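Long-range contact in racemase (Pseudovibrio sp. JE062, PDB 3MKC), which is a racemase-type member of the enolase superfamily, with an N-terminal capping domain joined to a barrel domain: residues A10-I15 against V34-E39. Sequence-based numbering, arbitrary orientation.
Sequences APIKSI and VKVTDE
I12 and V36 form the tight side of this strand pair. CG1 of V36 makes the closest apolar touch, 3.6 Å from CG2 of I12, and the two side chains cross at a slant. V36 holds that methyl anti to its own backbone N (chi1 -177°), which sets it against CG2 of I12. I15 lies alongside V36 and points the same way; its CG1 is 3.9 Å from V36 CG1. V34 extends the row more loosely, with its CG1 at 4.2 Å from I15 CG2. Helix 102-122 packs on this face through L114, A113, L117 and I110.

The strands run antiparallel in the first hairpin of the three-stranded sheet of the N-terminal domain, a feature of the enolase superfamily. A classic beta bulge interrupts the pairing. K13 and S14 both face T37, and T37 O accepts from both backbone nitrogens, at 2.7 Å from K13 N and 3.1 Å from S14 N. The K13 donor lies in the carbonyl plane; that of S14 is tilted 17° from it. T37 N returns a bond to S14 O. Beyond the bulge, E39 N makes a hydrogen bond to P11 O (3.0 Å), bent to 141° at the hydrogen.

The other face, with S14 and T37, is looser and wetter. Their hydroxyls stand 3.8 Å apart, S14 OG to T37 OG1. A water bridges them and also donates to K35 O. At the outer end, the carboxylate of E39 lies near the P11 ring, with OE1 3.7 Å from P11 CD. K13 and E39 are both exposed here. D38 is buried instead, its carboxylate held by N40, V42 and Q121.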
loop_
_atom_site.group_PDB
_atom_site.type_symbol
_atom_site.label_atom_id
_atom_site.label_comp_id
_atom_site.label_asym_id
_atom_site.label_seq_id
_atom_site.Cartn_x
_atom_site.Cartn_y
_atom_site.Cartn_z
ATOM N N ALA A 10 17.362 -11.701 -19.226
ATOM C CA ALA A 10 16.711 -11.984 -20.505
ATOM C C ALA A 10 15.481 -11.113 -20.714
ATOM O O ALA A 10 14.873 -10.650 -19.753
ATOM C CB ALA A 10 16.325 -13.452 -20.570
ATOM N N PRO A 11 15.080 -10.910 -21.981
ATOM C CA PRO A 11 13.914 -10.086 -22.313
ATOM C C PRO A 11 12.603 -10.666 -21.813
ATOM O O PRO A 11 12.464 -11.880 -21.643
ATOM C CB PRO A 11 13.943 -10.026 -23.845
ATOM C CG PRO A 11 15.368 -10.380 -24.204
ATOM C CD PRO A 11 15.690 -11.451 -23.205
ATOM N N ILE A 12 11.639 -9.783 -21.587
ATOM C CA ILE A 12 10.314 -10.184 -21.137
ATOM C C ILE A 12 9.623 -10.888 -22.303
ATOM O O ILE A 12 9.616 -10.377 -23.423
ATOM C CB ILE A 12 9.483 -8.949 -20.722
ATOM C CG1 ILE A 12 10.113 -8.303 -19.491
ATOM C CG2 ILE A 12 8.031 -9.346 -20.472
ATOM C CD1 ILE A 12 9.423 -7.030 -19.048
ATOM N N LYS A 13 9.055 -12.060 -22.042
ATOM C CA LYS A 13 8.371 -12.812 -23.087
ATOM C C LYS A 13 6.858 -12.621 -23.023
ATOM O O LYS A 13 6.191 -12.507 -24.053
ATOM C CB LYS A 13 8.705 -14.299 -22.968
ATOM C CG LYS A 13 8.007 -15.175 -24.002
ATOM C CD LYS A 13 8.419 -16.625 -23.837
ATOM C CE LYS A 13 7.719 -17.534 -24.827
ATOM N NZ LYS A 13 8.267 -18.917 -24.725
ATOM N N SER A 14 6.315 -12.586 -21.812
ATOM C CA SER A 14 4.879 -12.420 -21.661
ATOM C C SER A 14 4.485 -11.753 -20.355
ATOM O O SER A 14 5.244 -11.736 -19.384
ATOM C CB SER A 14 4.177 -13.778 -21.755
ATOM O OG SER A 14 4.452 -14.579 -20.615
ATOM N N ILE A 15 3.282 -11.199 -20.349
ATOM C CA ILE A 15 2.738 -10.548 -19.172
ATOM C C ILE A 15 1.286 -10.981 -19.085
ATOM O O ILE A 15 0.476 -10.697 -19.977
ATOM C CB ILE A 15 2.831 -9.014 -19.266
ATOM C CG1 ILE A 15 4.305 -8.588 -19.302
ATOM C CG2 ILE A 15 2.125 -8.379 -18.064
ATOM C CD1 ILE A 15 4.523 -7.079 -19.311
ATOM N N VAL A 34 -0.232 -10.214 -11.360
ATOM C CA VAL A 34 0.438 -9.887 -12.602
ATOM C C VAL A 34 1.695 -10.747 -12.671
ATOM O O VAL A 34 2.584 -10.628 -11.826
ATOM C CB VAL A 34 0.846 -8.406 -12.662
ATOM C CG1 VAL A 34 1.636 -8.145 -13.942
ATOM C CG2 VAL A 34 -0.389 -7.525 -12.600
ATOM N N LYS A 35 1.763 -11.616 -13.673
ATOM C CA LYS A 35 2.912 -12.493 -13.842
ATOM C C LYS A 35 3.691 -12.115 -15.098
ATOM O O LYS A 35 3.176 -12.221 -16.215
ATOM C CB LYS A 35 2.434 -13.942 -13.943
ATOM C CG LYS A 35 3.524 -15.004 -13.928
ATOM C CD LYS A 35 2.874 -16.380 -14.072
ATOM C CE LYS A 35 3.853 -17.518 -13.879
ATOM N NZ LYS A 35 3.123 -18.824 -13.777
ATOM N N VAL A 36 4.928 -11.661 -14.913
ATOM C CA VAL A 36 5.785 -11.286 -16.033
ATOM C C VAL A 36 6.830 -12.389 -16.184
ATOM O O VAL A 36 7.613 -12.646 -15.272
ATOM C CB VAL A 36 6.491 -9.932 -15.776
ATOM C CG1 VAL A 36 7.317 -9.536 -16.983
ATOM C CG2 VAL A 36 5.454 -8.856 -15.472
ATOM N N THR A 37 6.834 -13.035 -17.342
ATOM C CA THR A 37 7.754 -14.131 -17.602
ATOM C C THR A 37 8.803 -13.774 -18.644
ATOM O O THR A 37 8.484 -13.156 -19.658
ATOM C CB THR A 37 6.976 -15.358 -18.087
ATOM O OG1 THR A 37 5.880 -15.602 -17.196
ATOM C CG2 THR A 37 7.883 -16.585 -18.122
ATOM N N ASP A 38 10.055 -14.155 -18.401
ATOM C CA ASP A 38 11.101 -13.856 -19.373
ATOM C C ASP A 38 11.278 -15.024 -20.336
ATOM O O ASP A 38 10.621 -16.054 -20.201
ATOM C CB ASP A 38 12.431 -13.490 -18.690
ATOM C CG ASP A 38 13.126 -14.677 -18.039
ATOM O OD1 ASP A 38 12.805 -15.835 -18.372
ATOM O OD2 ASP A 38 14.021 -14.439 -17.198
ATOM N N GLU A 39 12.168 -14.861 -21.305
ATOM C CA GLU A 39 12.391 -15.888 -22.311
ATOM C C GLU A 39 13.014 -17.167 -21.794
ATOM O O GLU A 39 13.113 -18.144 -22.530
ATOM C CB GLU A 39 13.231 -15.320 -23.450
ATOM C CG GLU A 39 12.696 -13.994 -23.945
ATOM C CD GLU A 39 12.986 -13.730 -25.404
ATOM O OE1 GLU A 39 14.175 -13.614 -25.772
ATOM O OE2 GLU A 39 12.009 -13.640 -26.182
HETATM O O HOH W 1 3.813 -14.311 -18.013
#